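Local coordinates for SVS_variant_AS1 (Streptomyces sp. CWA1, PDB 6TJA), which is an ancestral, engineered terpene cyclase that probably converts geranylgeranyl diphosphate into the spirocyclic diterpene spiroviolene, at residues K30-W35 with R72-S77; S39-S44 with V127-D132; D58-F63 with L78-L83. All coordinates share one frame; numbering follows the deposited sequence.

Contact 1 (K30-W35 with R72-S77); sequences KRAVEW and RLLATS
Ala32 on helix 25-38 and Leu74 on helix 70-91 mark the nearest approach of the two backbones, with their CA atoms 6.6 Å apart; both segments are helical throughout. This is helix-on-helix packing within the all-alpha class I terpene synthase fold. Leu74 carries it, dividing its two methyls between neighbouring residues of the first helix. Leu74 CD1 settles against the backbone of Ala32, 3.8 Å from Ala32 N, and against the Ala32 methyl group. Leu74 CD2 lies over one face of the Arg31 guanidinium, offset toward its rim and 3.5 Å from Arg31 NH2, the two side chains crossing at about a right angle. A bend in the arginine (chi3 63°) turns its flat end over this methyl, while NH2 forms a salt bridge with Asp71 on the same helix as Leu74. With an alanine in place of Leu74, the guanidinium would probably lose its apolar support and a gap would open beside Ala32. On the second helix two hydroxyls fold back onto the backbone: Thr76 OG1 bonds to Arg72 O, and Ser77 OG donates to Leu73 O at 2.8 Å, reaching it from the opposite face of the carbonyl plane to Ser77 N.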
ATOM      1  N   LYS A  30     -22.701 -10.354  19.715  1.00 44.45           N
ATOM      2  CA  LYS A  30     -23.719  -9.499  20.371  1.00 45.87           C
ATOM      3  C   LYS A  30     -23.147  -8.080  20.401  1.00 42.75           C
ATOM      4  O   LYS A  30     -23.809  -7.159  19.928  1.00 42.21           O
ATOM      5  CB  LYS A  30     -24.033  -9.989  21.788  1.00 53.99           C
ATOM      6  CG  LYS A  30     -25.506 -10.167  22.103  1.00 67.16           C
ATOM      7  CD  LYS A  30     -25.883  -9.818  23.534  1.00 77.67           C
ATOM      8  CE  LYS A  30     -27.384  -9.882  23.753  1.00 86.15           C
ATOM      9  NZ  LYS A  30     -27.738  -9.918  25.192  1.00 89.48           N
ATOM     10  N   ARG A  31     -21.924  -7.937  20.902  1.00 38.02           N
ATOM     11  CA  ARG A  31     -21.210  -6.636  20.950  1.00 38.26           C
ATOM     12  C   ARG A  31     -21.092  -6.065  19.534  1.00 37.76           C
ATOM     13  O   ARG A  31     -21.268  -4.835  19.384  1.00 38.31           O
ATOM     14  CB  ARG A  31     -19.876  -6.821  21.668  1.00 39.88           C
ATOM     15  CG  ARG A  31     -20.056  -7.257  23.118  1.00 40.24           C
ATOM     16  CD  ARG A  31     -18.731  -7.614  23.755  1.00 42.18           C
ATOM     17  NE  ARG A  31     -17.827  -6.475  23.810  1.00 40.27           N
ATOM     18  CZ  ARG A  31     -16.538  -6.544  24.142  1.00 41.35           C
ATOM     19  NH1 ARG A  31     -15.957  -7.705  24.412  1.00 45.56           N
ATOM     20  NH2 ARG A  31     -15.825  -5.440  24.196  1.00 43.43           N
ATOM     21  N   ALA A  32     -20.846  -6.918  18.526  1.00 39.54           N
ATOM     22  CA  ALA A  32     -20.670  -6.503  17.113  1.00 40.63           C
ATOM     23  C   ALA A  32     -21.986  -5.914  16.592  1.00 42.66           C
ATOM     24  O   ALA A  32     -21.962  -4.838  15.981  1.00 43.05           O
ATOM     25  CB  ALA A  32     -20.193  -7.662  16.271  1.00 37.23           C
ATOM     26  N   VAL A  33     -23.084  -6.556  16.919  1.00 51.55           N
ATOM     27  CA  VAL A  33     -24.391  -6.119  16.531  1.00 47.89           C
ATOM     28  C   VAL A  33     -24.712  -4.795  17.178  1.00 46.82           C
ATOM     29  O   VAL A  33     -25.281  -3.962  16.545  1.00 43.35           O
ATOM     30  CB  VAL A  33     -25.450  -7.151  16.869  1.00 49.26           C
ATOM     31  CG1 VAL A  33     -26.819  -6.569  16.666  1.00 47.97           C
ATOM     32  CG2 VAL A  33     -25.270  -8.370  16.008  1.00 47.99           C
ATOM     33  N   GLU A  34     -24.325  -4.583  18.419  1.00 46.41           N
ATOM     34  CA  GLU A  34     -24.606  -3.294  19.006  1.00 49.42           C
ATOM     35  C   GLU A  34     -23.757  -2.195  18.421  1.00 45.31           C
ATOM     36  O   GLU A  34     -24.244  -1.141  18.176  1.00 49.23           O
ATOM     37  CB  GLU A  34     -24.724  -3.251  20.544  1.00 55.85           C
ATOM     38  CG  GLU A  34     -23.698  -3.955  21.393  1.00 70.48           C
ATOM     39  CD  GLU A  34     -24.249  -4.542  22.708  1.00 81.66           C
ATOM     40  OE1 GLU A  34     -25.461  -4.814  22.830  1.00 73.12           O
ATOM     41  OE2 GLU A  34     -23.456  -4.768  23.631  1.00 84.88           O
ATOM     42  N   TRP A  35     -22.489  -2.455  18.188  1.00 44.23           N
ATOM     43  CA  TRP A  35     -21.580  -1.458  17.542  1.00 40.07           C
ATOM     44  C   TRP A  35     -22.151  -1.018  16.193  1.00 41.76           C
ATOM     45  O   TRP A  35     -22.083   0.201  15.896  1.00 40.45           O
ATOM     46  CB  TRP A  35     -20.172  -2.016  17.348  1.00 38.06           C
ATOM     47  CG  TRP A  35     -19.225  -1.124  16.610  1.00 34.08           C
ATOM     48  CD1 TRP A  35     -18.356  -0.223  17.152  1.00 33.33           C
ATOM     49  CD2 TRP A  35     -19.014  -1.085  15.190  1.00 31.32           C
ATOM     50  NE1 TRP A  35     -17.618   0.369  16.162  1.00 35.22           N
ATOM     51  CE2 TRP A  35     -18.000  -0.139  14.950  1.00 32.79           C
ATOM     52  CE3 TRP A  35     -19.536  -1.794  14.107  1.00 33.53           C
ATOM     53  CZ2 TRP A  35     -17.528   0.140  13.670  1.00 35.47           C
ATOM     54  CZ3 TRP A  35     -19.056  -1.538  12.843  1.00 34.89           C
ATOM     55  CH2 TRP A  35     -18.071  -0.574  12.626  1.00 34.44           C
ATOM     56  N   ARG A  72     -10.028  -7.983  21.245  1.00 32.78           N
ATOM     57  CA  ARG A  72      -9.204  -8.040  20.005  1.00 31.37           C
ATOM     58  C   ARG A  72      -9.998  -8.754  18.914  1.00 29.81           C
ATOM     59  O   ARG A  72      -9.961  -8.291  17.775  1.00 28.06           O
ATOM     60  CB  ARG A  72      -7.865  -8.722  20.249  1.00 31.94           C
ATOM     61  CG  ARG A  72      -6.900  -7.888  21.073  1.00 35.14           C
ATOM     62  CD  ARG A  72      -5.679  -8.734  21.362  1.00 34.81           C
ATOM     63  NE  ARG A  72      -4.635  -7.990  22.026  1.00 35.42           N
ATOM     64  CZ  ARG A  72      -3.514  -7.527  21.474  1.00 39.43           C
ATOM     65  NH1 ARG A  72      -3.256  -7.626  20.167  1.00 36.26           N
ATOM     66  NH2 ARG A  72      -2.650  -6.920  22.267  1.00 36.17           N
ATOM     67  N   LEU A  73     -10.718  -9.826  19.261  1.00 29.29           N
ATOM     68  CA  LEU A  73     -11.553 -10.568  18.291  1.00 29.43           C
ATOM     69  C   LEU A  73     -12.713  -9.667  17.877  1.00 31.57           C
ATOM     70  O   LEU A  73     -13.153  -9.767  16.714  1.00 31.63           O
ATOM     71  CB  LEU A  73     -12.049 -11.884  18.904  1.00 30.85           C
ATOM     72  CG  LEU A  73     -12.953 -12.715  18.005  1.00 31.28           C
ATOM     73  CD1 LEU A  73     -12.255 -13.040  16.679  1.00 33.43           C
ATOM     74  CD2 LEU A  73     -13.379 -13.981  18.700  1.00 31.94           C
ATOM     75  N   LEU A  74     -13.215  -8.837  18.799  1.00 31.11           N
ATOM     76  CA  LEU A  74     -14.320  -7.910  18.462  1.00 31.82           C
ATOM     77  C   LEU A  74     -13.820  -6.900  17.428  1.00 26.48           C
ATOM     78  O   LEU A  74     -14.487  -6.741  16.408  1.00 27.39           O
ATOM     79  CB  LEU A  74     -14.854  -7.198  19.713  1.00 34.10           C
ATOM     80  CG  LEU A  74     -15.878  -6.097  19.438  1.00 35.50           C
ATOM     81  CD1 LEU A  74     -17.042  -6.643  18.612  1.00 34.99           C
ATOM     82  CD2 LEU A  74     -16.361  -5.486  20.753  1.00 38.27           C
ATOM     83  N   ALA A  75     -12.707  -6.230  17.701  1.00 25.45           N
ATOM     84  CA  ALA A  75     -12.200  -5.128  16.856  1.00 26.97           C
ATOM     85  C   ALA A  75     -11.948  -5.657  15.434  1.00 28.08           C
ATOM     86  O   ALA A  75     -12.432  -5.045  14.462  1.00 27.65           O
ATOM     87  CB  ALA A  75     -10.964  -4.541  17.476  1.00 26.15           C
ATOM     88  N   THR A  76     -11.271  -6.795  15.308  1.00 27.83           N
ATOM     89  CA  THR A  76     -10.970  -7.399  13.982  1.00 28.26           C
ATOM     90  C   THR A  76     -12.293  -7.836  13.336  1.00 27.79           C
ATOM     91  O   THR A  76     -12.470  -7.543  12.153  1.00 26.96           O
ATOM     92  CB  THR A  76      -9.927  -8.504  14.130  1.00 27.60           C
ATOM     93  OG1 THR A  76     -10.454  -9.457  15.049  1.00 26.14           O
ATOM     94  CG2 THR A  76      -8.599  -7.977  14.628  1.00 27.64           C
ATOM     95  N   SER A  77     -13.227  -8.430  14.090  1.00 26.78           N
ATOM     96  CA  SER A  77     -14.569  -8.794  13.552  1.00 28.78           C
ATOM     97  C   SER A  77     -15.295  -7.551  13.007  1.00 28.91           C
ATOM     98  O   SER A  77     -15.879  -7.638  11.943  1.00 27.22           O
ATOM     99  CB  SER A  77     -15.399  -9.522  14.571  1.00 30.90           C
ATOM    100  OG  SER A  77     -14.900 -10.836  14.773  1.00 35.31           O
TER

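Contact 2 (S39-S44 with V127-D132); sequences SGMCAS and VPALQD
Ala129 meets two residues of the loop 39-44, and its methyl is the whole of what the second segment contributes to the close packing. Apolar contact comes first: Met41 CB approaches Ala129 CB to 4.2 Å, and Ser39 CB comes to 4.4 Å from the same methyl. The backbones draw near here as well, Ser39 CA lying 5.6 Å from Ala129 CA, a spacing that the small alanine allows. The Met41 side chain, with CG anti to its backbone N (chi1 -176°), runs on past Ala129 to Trp82 of helix 70-91, which also touches the Ala129 methyl. In the class I terpene synthase fold this is a connecting loop laid against a helix: Gly40, with positive phi, is the first residue to leave the helical conformation after helix 25-38, and Ser44 is the N-cap of helix 45-52, its OG making a weak bond to Glu47 N. Polar contacts stay within each side or reach beyond the pair. Met41 N donates to Ser39 OG in what fits an ST turn, although the position of that hydroxyl is doubtful. Met41 O accepts from Arg125 NE, joining the loop to the chain just before helix 126-140. On that helix Asp132 forms salt bridges through OD1 to Arg135 and through OD2 to Arg136, and the two arginines would be expected to favour its ionised form.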
ATOM      1  N   SER A  39     -22.970   2.639  14.864  1.00 55.65           N
ATOM      2  CA  SER A  39     -21.741   2.993  14.096  1.00 52.02           C
ATOM      3  C   SER A  39     -21.977   4.238  13.233  1.00 54.49           C
ATOM      4  O   SER A  39     -20.972   4.967  12.971  1.00 49.49           O
ATOM      5  CB  SER A  39     -21.266   1.862  13.231  1.00 45.27           C
ATOM      6  OG  SER A  39     -22.158   1.638  12.149  1.00 41.49           O
ATOM      7  N   GLY A  40     -23.225   4.432  12.777  1.00 48.36           N
ATOM      8  CA  GLY A  40     -23.581   5.430  11.751  1.00 45.89           C
ATOM      9  C   GLY A  40     -23.238   4.911  10.370  1.00 45.52           C
ATOM     10  O   GLY A  40     -23.442   5.622   9.397  1.00 43.65           O
ATOM     11  N   MET A  41     -22.717   3.691  10.285  1.00 49.14           N
ATOM     12  CA  MET A  41     -22.261   3.065   9.020  1.00 48.50           C
ATOM     13  C   MET A  41     -23.472   2.768   8.130  1.00 48.35           C
ATOM     14  O   MET A  41     -23.327   2.723   6.897  1.00 46.95           O
ATOM     15  CB  MET A  41     -21.519   1.773   9.368  1.00 51.96           C
ATOM     16  CG  MET A  41     -20.901   1.058   8.197  1.00 52.92           C
ATOM     17  SD  MET A  41     -19.883  -0.287   8.824  1.00 46.53           S
ATOM     18  CE  MET A  41     -21.116  -1.482   9.334  1.00 50.39           C
ATOM     19  N   CYS A  42     -24.637   2.562   8.737  1.00 53.90           N
ATOM     20  CA  CYS A  42     -25.877   2.134   8.043  1.00 57.63           C
ATOM     21  C   CYS A  42     -26.891   3.293   8.000  1.00 64.29           C
ATOM     22  O   CYS A  42     -27.202   3.877   9.083  1.00 52.92           O
ATOM     23  CB  CYS A  42     -26.431   0.892   8.729  1.00 60.26           C
ATOM     24  SG  CYS A  42     -25.292  -0.517   8.639  1.00 60.57           S
ATOM     25  N   ALA A  43     -27.373   3.606   6.786  1.00 71.71           N
ATOM     26  CA  ALA A  43     -28.359   4.668   6.470  1.00 74.31           C
ATOM     27  C   ALA A  43     -29.780   4.257   6.900  1.00 75.91           C
ATOM     28  O   ALA A  43     -30.497   5.132   7.437  1.00 77.32           O
ATOM     29  CB  ALA A  43     -28.301   4.983   4.994  1.00 73.21           C
ATOM     30  N   SER A  44     -30.171   2.990   6.678  1.00 70.79           N
ATOM     31  CA  SER A  44     -31.539   2.448   6.918  1.00 67.62           C
ATOM     32  C   SER A  44     -31.498   1.130   7.717  1.00 67.66           C
ATOM     33  O   SER A  44     -30.421   0.521   7.819  1.00 69.79           O
ATOM     34  CB  SER A  44     -32.268   2.277   5.605  1.00 65.19           C
ATOM     35  OG  SER A  44     -32.054   0.986   5.050  1.00 66.54           O
ATOM     36  N   VAL A 127     -16.436   6.472   7.067  1.00 29.64           N
ATOM     37  CA  VAL A 127     -15.107   6.933   7.568  1.00 31.10           C
ATOM     38  C   VAL A 127     -15.078   6.898   9.097  1.00 32.36           C
ATOM     39  O   VAL A 127     -14.157   6.293   9.637  1.00 32.15           O
ATOM     40  CB  VAL A 127     -14.666   8.277   6.963  1.00 31.88           C
ATOM     41  CG1 VAL A 127     -13.676   9.025   7.845  1.00 33.19           C
ATOM     42  CG2 VAL A 127     -14.103   8.057   5.571  1.00 32.99           C
ATOM     43  N   PRO A 128     -16.027   7.503   9.850  1.00 32.75           N
ATOM     44  CA  PRO A 128     -15.965   7.481  11.313  1.00 36.09           C
ATOM     45  C   PRO A 128     -15.942   6.047  11.876  1.00 33.82           C
ATOM     46  O   PRO A 128     -15.150   5.780  12.757  1.00 33.57           O
ATOM     47  CB  PRO A 128     -17.228   8.245  11.783  1.00 36.89           C
ATOM     48  CG  PRO A 128     -17.599   9.098  10.565  1.00 36.83           C
ATOM     49  CD  PRO A 128     -17.184   8.275   9.361  1.00 35.87           C
ATOM     50  N   ALA A 129     -16.743   5.147  11.309  1.00 31.70           N
ATOM     51  CA  ALA A 129     -16.737   3.701  11.639  1.00 33.85           C
ATOM     52  C   ALA A 129     -15.318   3.102  11.502  1.00 35.16           C
ATOM     53  O   ALA A 129     -14.858   2.421  12.465  1.00 31.38           O
ATOM     54  CB  ALA A 129     -17.742   2.993  10.763  1.00 34.13           C
ATOM     55  N   LEU A 130     -14.647   3.337  10.361  1.00 30.46           N
ATOM     56  CA  LEU A 130     -13.274   2.832  10.113  1.00 27.91           C
ATOM     57  C   LEU A 130     -12.346   3.421  11.164  1.00 26.78           C
ATOM     58  O   LEU A 130     -11.436   2.712  11.605  1.00 28.26           O
ATOM     59  CB  LEU A 130     -12.783   3.190   8.700  1.00 26.81           C
ATOM     60  CG  LEU A 130     -11.410   2.622   8.342  1.00 26.87           C
ATOM     61  CD1 LEU A 130     -11.415   1.094   8.448  1.00 28.20           C
ATOM     62  CD2 LEU A 130     -10.948   3.038   6.959  1.00 27.40           C
ATOM     63  N   GLN A 131     -12.536   4.689  11.523  1.00 28.86           N
ATOM     64  CA  GLN A 131     -11.611   5.393  12.451  1.00 29.15           C
ATOM     65  C   GLN A 131     -11.738   4.803  13.861  1.00 28.31           C
ATOM     66  O   GLN A 131     -10.718   4.812  14.593  1.00 30.84           O
ATOM     67  CB  GLN A 131     -11.855   6.898  12.419  1.00 29.51           C
ATOM     68  CG  GLN A 131     -11.275   7.557  11.176  1.00 31.27           C
ATOM     69  CD  GLN A 131     -11.373   9.057  11.251  1.00 29.99           C
ATOM     70  OE1 GLN A 131     -12.447   9.586  11.478  1.00 38.19           O
ATOM     71  NE2 GLN A 131     -10.257   9.740  11.044  1.00 28.96           N
ATOM     72  N   ASP A 132     -12.936   4.350  14.227  1.00 29.01           N
ATOM     73  CA  ASP A 132     -13.222   3.699  15.526  1.00 32.36           C
ATOM     74  C   ASP A 132     -12.493   2.352  15.557  1.00 32.40           C
ATOM     75  O   ASP A 132     -11.768   2.076  16.526  1.00 30.31           O
ATOM     76  CB  ASP A 132     -14.722   3.470  15.720  1.00 35.89           C
ATOM     77  CG  ASP A 132     -15.036   2.893  17.095  1.00 36.89           C
ATOM     78  OD1 ASP A 132     -14.839   3.611  18.110  1.00 37.12           O
ATOM     79  OD2 ASP A 132     -15.390   1.725  17.144  1.00 39.71           O
TER

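Contact 3 (D58-F63 with L78-L83); sequences DFFARF and LFVYWL
Phe59 and Phe60, consecutive on helix 56-61, share the two methyls of Val80 on helix 70-91, and the two segments come closest at Phe60 and Val80, CA to CA 7.4 Å. This is helix-on-helix packing inside the all-alpha class I terpene synthase fold. At the start of the first segment, Asp58 turns its carboxylate away from this interface and back along its own chain, where a single oxygen takes two nitrogens of Arg62. Arg62 NE stands 3.0 Å from Asp58 OD2, approaching from above the carboxylate plane, whereas NH2 meets its syn lone pair at 3.2 Å. The oxygen lies in the guanidinium plane, in a side-on salt bridge. Phe59 follows, its CD2 touching Val80 CG1 at 3.7 Å, with the two side chains at about a right angle. Next, Phe60 presents CB to Val80 CG2 at 4.1 Å, and its ring atom CD1 lies about as near. The division follows from the valine torsion: CG1 is anti to the backbone N (chi1 173°), leaving CG2 on the other branch to face Phe60. Ala61 bonds through its backbone to His22. Phe63 closes the segment by packing on both earlier rings, its CE1 over a face of Phe59 and its CB over a face of Phe60. Around this buried cluster, Trp308 of helix 289-309 meets Phe59 edge-to-face, Thr191 of helix 188-192 touches Phe59, Phe63 and Leu83, and Tyr81 packs on Ile36 of helix 25-38.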
ATOM      1  N   ASP A  58     -18.982 -14.618  13.236  1.00 31.69           N
ATOM      2  CA  ASP A  58     -18.850 -16.072  12.965  1.00 34.87           C
ATOM      3  C   ASP A  58     -17.639 -16.274  12.040  1.00 33.49           C
ATOM      4  O   ASP A  58     -16.810 -17.167  12.292  1.00 26.94           O
ATOM      5  CB  ASP A  58     -20.142 -16.640  12.354  1.00 35.96           C
ATOM      6  CG  ASP A  58     -20.209 -18.162  12.324  1.00 42.75           C
ATOM      7  OD1 ASP A  58     -20.628 -18.747  13.367  1.00 52.44           O
ATOM      8  OD2 ASP A  58     -19.836 -18.754  11.275  1.00 39.73           O
ATOM      9  N   PHE A  59     -17.569 -15.474  10.978  1.00 31.46           N
ATOM     10  CA  PHE A  59     -16.489 -15.529   9.965  1.00 28.05           C
ATOM     11  C   PHE A  59     -15.138 -15.412  10.681  1.00 25.51           C
ATOM     12  O   PHE A  59     -14.356 -16.339  10.558  1.00 23.25           O
ATOM     13  CB  PHE A  59     -16.717 -14.465   8.894  1.00 28.61           C
ATOM     14  CG  PHE A  59     -15.641 -14.381   7.854  1.00 28.55           C
ATOM     15  CD1 PHE A  59     -15.707 -15.161   6.722  1.00 28.58           C
ATOM     16  CD2 PHE A  59     -14.578 -13.509   8.011  1.00 27.43           C
ATOM     17  CE1 PHE A  59     -14.717 -15.071   5.755  1.00 31.81           C
ATOM     18  CE2 PHE A  59     -13.605 -13.404   7.031  1.00 28.04           C
ATOM     19  CZ  PHE A  59     -13.664 -14.203   5.914  1.00 29.35           C
ATOM     20  N   PHE A  60     -14.848 -14.323  11.392  1.00 25.21           N
ATOM     21  CA  PHE A  60     -13.467 -14.075  11.855  1.00 24.79           C
ATOM     22  C   PHE A  60     -13.162 -14.869  13.134  1.00 26.73           C
ATOM     23  O   PHE A  60     -11.971 -15.098  13.374  1.00 26.20           O
ATOM     24  CB  PHE A  60     -13.148 -12.595  12.019  1.00 26.60           C
ATOM     25  CG  PHE A  60     -11.658 -12.351  11.921  1.00 24.91           C
ATOM     26  CD1 PHE A  60     -10.998 -12.540  10.718  1.00 24.75           C
ATOM     27  CD2 PHE A  60     -10.914 -12.007  13.032  1.00 23.66           C
ATOM     28  CE1 PHE A  60      -9.624 -12.377  10.626  1.00 22.96           C
ATOM     29  CE2 PHE A  60      -9.553 -11.789  12.926  1.00 24.59           C
ATOM     30  CZ  PHE A  60      -8.913 -11.965  11.724  1.00 23.52           C
ATOM     31  N   ALA A  61     -14.183 -15.322  13.872  1.00 24.55           N
ATOM     32  CA  ALA A  61     -14.047 -16.239  15.023  1.00 26.17           C
ATOM     33  C   ALA A  61     -13.455 -17.580  14.564  1.00 25.64           C
ATOM     34  O   ALA A  61     -12.905 -18.336  15.401  1.00 26.33           O
ATOM     35  CB  ALA A  61     -15.402 -16.403  15.693  1.00 25.53           C
ATOM     36  N   ARG A  62     -13.601 -17.891  13.279  1.00 26.09           N
ATOM     37  CA  ARG A  62     -12.974 -19.059  12.613  1.00 27.27           C
ATOM     38  C   ARG A  62     -11.516 -18.789  12.209  1.00 28.44           C
ATOM     39  O   ARG A  62     -10.764 -19.772  12.047  1.00 30.02           O
ATOM     40  CB  ARG A  62     -13.803 -19.463  11.402  1.00 28.56           C
ATOM     41  CG  ARG A  62     -15.220 -19.883  11.769  1.00 28.33           C
ATOM     42  CD  ARG A  62     -15.993 -20.034  10.468  1.00 33.05           C
ATOM     43  NE  ARG A  62     -17.378 -20.388  10.685  1.00 32.78           N
ATOM     44  CZ  ARG A  62     -17.804 -21.614  10.934  1.00 34.41           C
ATOM     45  NH1 ARG A  62     -16.951 -22.623  10.959  1.00 41.10           N
ATOM     46  NH2 ARG A  62     -19.086 -21.833  11.143  1.00 37.15           N
ATOM     47  N   PHE A  63     -11.120 -17.543  12.078  1.00 27.91           N
ATOM     48  CA  PHE A  63      -9.756 -17.197  11.731  1.00 27.13           C
ATOM     49  C   PHE A  63      -8.871 -17.189  12.960  1.00 27.45           C
ATOM     50  O   PHE A  63      -7.760 -17.563  12.894  1.00 30.45           O
ATOM     51  CB  PHE A  63      -9.702 -15.824  11.076  1.00 27.12           C
ATOM     52  CG  PHE A  63     -10.031 -15.830   9.634  1.00 25.76           C
ATOM     53  CD1 PHE A  63     -11.222 -16.332   9.195  1.00 26.73           C
ATOM     54  CD2 PHE A  63      -9.140 -15.354   8.718  1.00 27.69           C
ATOM     55  CE1 PHE A  63     -11.527 -16.354   7.872  1.00 27.82           C
ATOM     56  CE2 PHE A  63      -9.432 -15.374   7.387  1.00 27.56           C
ATOM     57  CZ  PHE A  63     -10.630 -15.866   6.964  1.00 29.15           C
ATOM     58  N   LEU A  78     -15.246  -6.413  13.695  1.00 29.27           N
ATOM     59  CA  LEU A  78     -15.881  -5.152  13.201  1.00 29.62           C
ATOM     60  C   LEU A  78     -15.370  -4.806  11.797  1.00 29.69           C
ATOM     61  O   LEU A  78     -16.191  -4.482  10.912  1.00 28.03           O
ATOM     62  CB  LEU A  78     -15.587  -4.020  14.187  1.00 29.67           C
ATOM     63  CG  LEU A  78     -16.218  -4.190  15.571  1.00 28.42           C
ATOM     64  CD1 LEU A  78     -16.031  -2.928  16.387  1.00 27.63           C
ATOM     65  CD2 LEU A  78     -17.694  -4.532  15.458  1.00 28.17           C
ATOM     66  N   PHE A  79     -14.060  -4.856  11.573  1.00 28.60           N
ATOM     67  CA  PHE A  79     -13.511  -4.517  10.239  1.00 27.85           C
ATOM     68  C   PHE A  79     -14.076  -5.477   9.204  1.00 26.58           C
ATOM     69  O   PHE A  79     -14.163  -5.082   8.053  1.00 27.17           O
ATOM     70  CB  PHE A  79     -11.990  -4.561  10.136  1.00 25.78           C
ATOM     71  CG  PHE A  79     -11.535  -4.281   8.725  1.00 24.16           C
ATOM     72  CD1 PHE A  79     -11.623  -3.000   8.197  1.00 24.53           C
ATOM     73  CD2 PHE A  79     -11.068  -5.294   7.912  1.00 23.73           C
ATOM     74  CE1 PHE A  79     -11.201  -2.725   6.903  1.00 21.61           C
ATOM     75  CE2 PHE A  79     -10.736  -5.031   6.587  1.00 25.88           C
ATOM     76  CZ  PHE A  79     -10.806  -3.746   6.089  1.00 22.62           C
ATOM     77  N   VAL A  80     -14.388  -6.719   9.561  1.00 30.04           N
ATOM     78  CA  VAL A  80     -14.947  -7.654   8.536  1.00 29.07           C
ATOM     79  C   VAL A  80     -16.361  -7.185   8.170  1.00 29.79           C
ATOM     80  O   VAL A  80     -16.687  -7.257   6.947  1.00 25.65           O
ATOM     81  CB  VAL A  80     -14.935  -9.130   8.950  1.00 28.15           C
ATOM     82  CG1 VAL A  80     -15.669  -9.985   7.911  1.00 28.92           C
ATOM     83  CG2 VAL A  80     -13.516  -9.630   9.158  1.00 27.95           C
ATOM     84  N   TYR A  81     -17.152  -6.710   9.151  1.00 25.20           N
ATOM     85  CA  TYR A  81     -18.497  -6.115   8.887  1.00 27.15           C
ATOM     86  C   TYR A  81     -18.325  -4.903   7.956  1.00 27.87           C
ATOM     87  O   TYR A  81     -19.013  -4.776   6.895  1.00 28.98           O
ATOM     88  CB  TYR A  81     -19.215  -5.726  10.183  1.00 26.35           C
ATOM     89  CG  TYR A  81     -19.807  -6.883  10.951  1.00 28.83           C
ATOM     90  CD1 TYR A  81     -20.951  -7.519  10.512  1.00 31.26           C
ATOM     91  CD2 TYR A  81     -19.221  -7.350  12.112  1.00 30.98           C
ATOM     92  CE1 TYR A  81     -21.499  -8.592  11.208  1.00 34.58           C
ATOM     93  CE2 TYR A  81     -19.773  -8.394  12.834  1.00 33.74           C
ATOM     94  CZ  TYR A  81     -20.909  -9.024  12.373  1.00 30.94           C
ATOM     95  OH  TYR A  81     -21.415 -10.075  13.045  1.00 33.67           O
ATOM     96  N   TRP A  82     -17.449  -4.003   8.376  1.00 25.46           N
ATOM     97  CA  TRP A  82     -17.120  -2.754   7.659  1.00 27.54           C
ATOM     98  C   TRP A  82     -16.778  -3.080   6.217  1.00 28.05           C
ATOM     99  O   TRP A  82     -17.309  -2.426   5.347  1.00 29.91           O
ATOM    100  CB  TRP A  82     -15.953  -2.037   8.323  1.00 27.34           C
ATOM    101  CG  TRP A  82     -15.717  -0.702   7.707  1.00 28.09           C
ATOM    102  CD1 TRP A  82     -16.292   0.490   8.048  1.00 28.71           C
ATOM    103  CD2 TRP A  82     -14.851  -0.437   6.604  1.00 27.84           C
ATOM    104  NE1 TRP A  82     -15.804   1.488   7.256  1.00 26.71           N
ATOM    105  CE2 TRP A  82     -14.941   0.942   6.341  1.00 28.13           C
ATOM    106  CE3 TRP A  82     -14.005  -1.227   5.825  1.00 27.34           C
ATOM    107  CZ2 TRP A  82     -14.203   1.538   5.324  1.00 28.12           C
ATOM    108  CZ3 TRP A  82     -13.306  -0.637   4.801  1.00 27.45           C
ATOM    109  CH2 TRP A  82     -13.394   0.728   4.563  1.00 27.12           C
ATOM    110  N   LEU A  83     -15.903  -4.056   6.008  1.00 30.98           N
ATOM    111  CA  LEU A  83     -15.418  -4.452   4.675  1.00 33.12           C
ATOM    112  C   LEU A  83     -16.602  -4.906   3.832  1.00 33.94           C
ATOM    113  O   LEU A  83     -16.706  -4.431   2.695  1.00 34.22           O
ATOM    114  CB  LEU A  83     -14.367  -5.555   4.794  1.00 38.28           C
ATOM    115  CG  LEU A  83     -13.850  -6.132   3.472  1.00 38.11           C
ATOM    116  CD1 LEU A  83     -12.783  -5.240   2.861  1.00 36.48           C
ATOM    117  CD2 LEU A  83     -13.310  -7.525   3.721  1.00 41.71           C
TER

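How the contacts relate
From the N terminus the chain lays down 30-35, 39-44 and 58-63 before helix 70-91 supplies 72-77 and 78-83 in succession. Contact 1 closes a loop of 36 residues and contact 3 one of 14; the two cross and lie about 8 Å apart between centres, Ala32 CB of one packing 3.5 Å from Tyr81 CE2 of the other. Contact 2 returns only at 127-132, spanning 82 residues; it crosses contact 1 and encloses contact 3. Trp35 NE1 probably hydrogen-bonds to Asp132 OD2 at 2.8 Å, joining contacts 1 and 2, while Leu130 packs on Trp82, tying contact 2 to contact 3. Helix 70-91 thus lies among helices 25-38, 56-61 and 126-140.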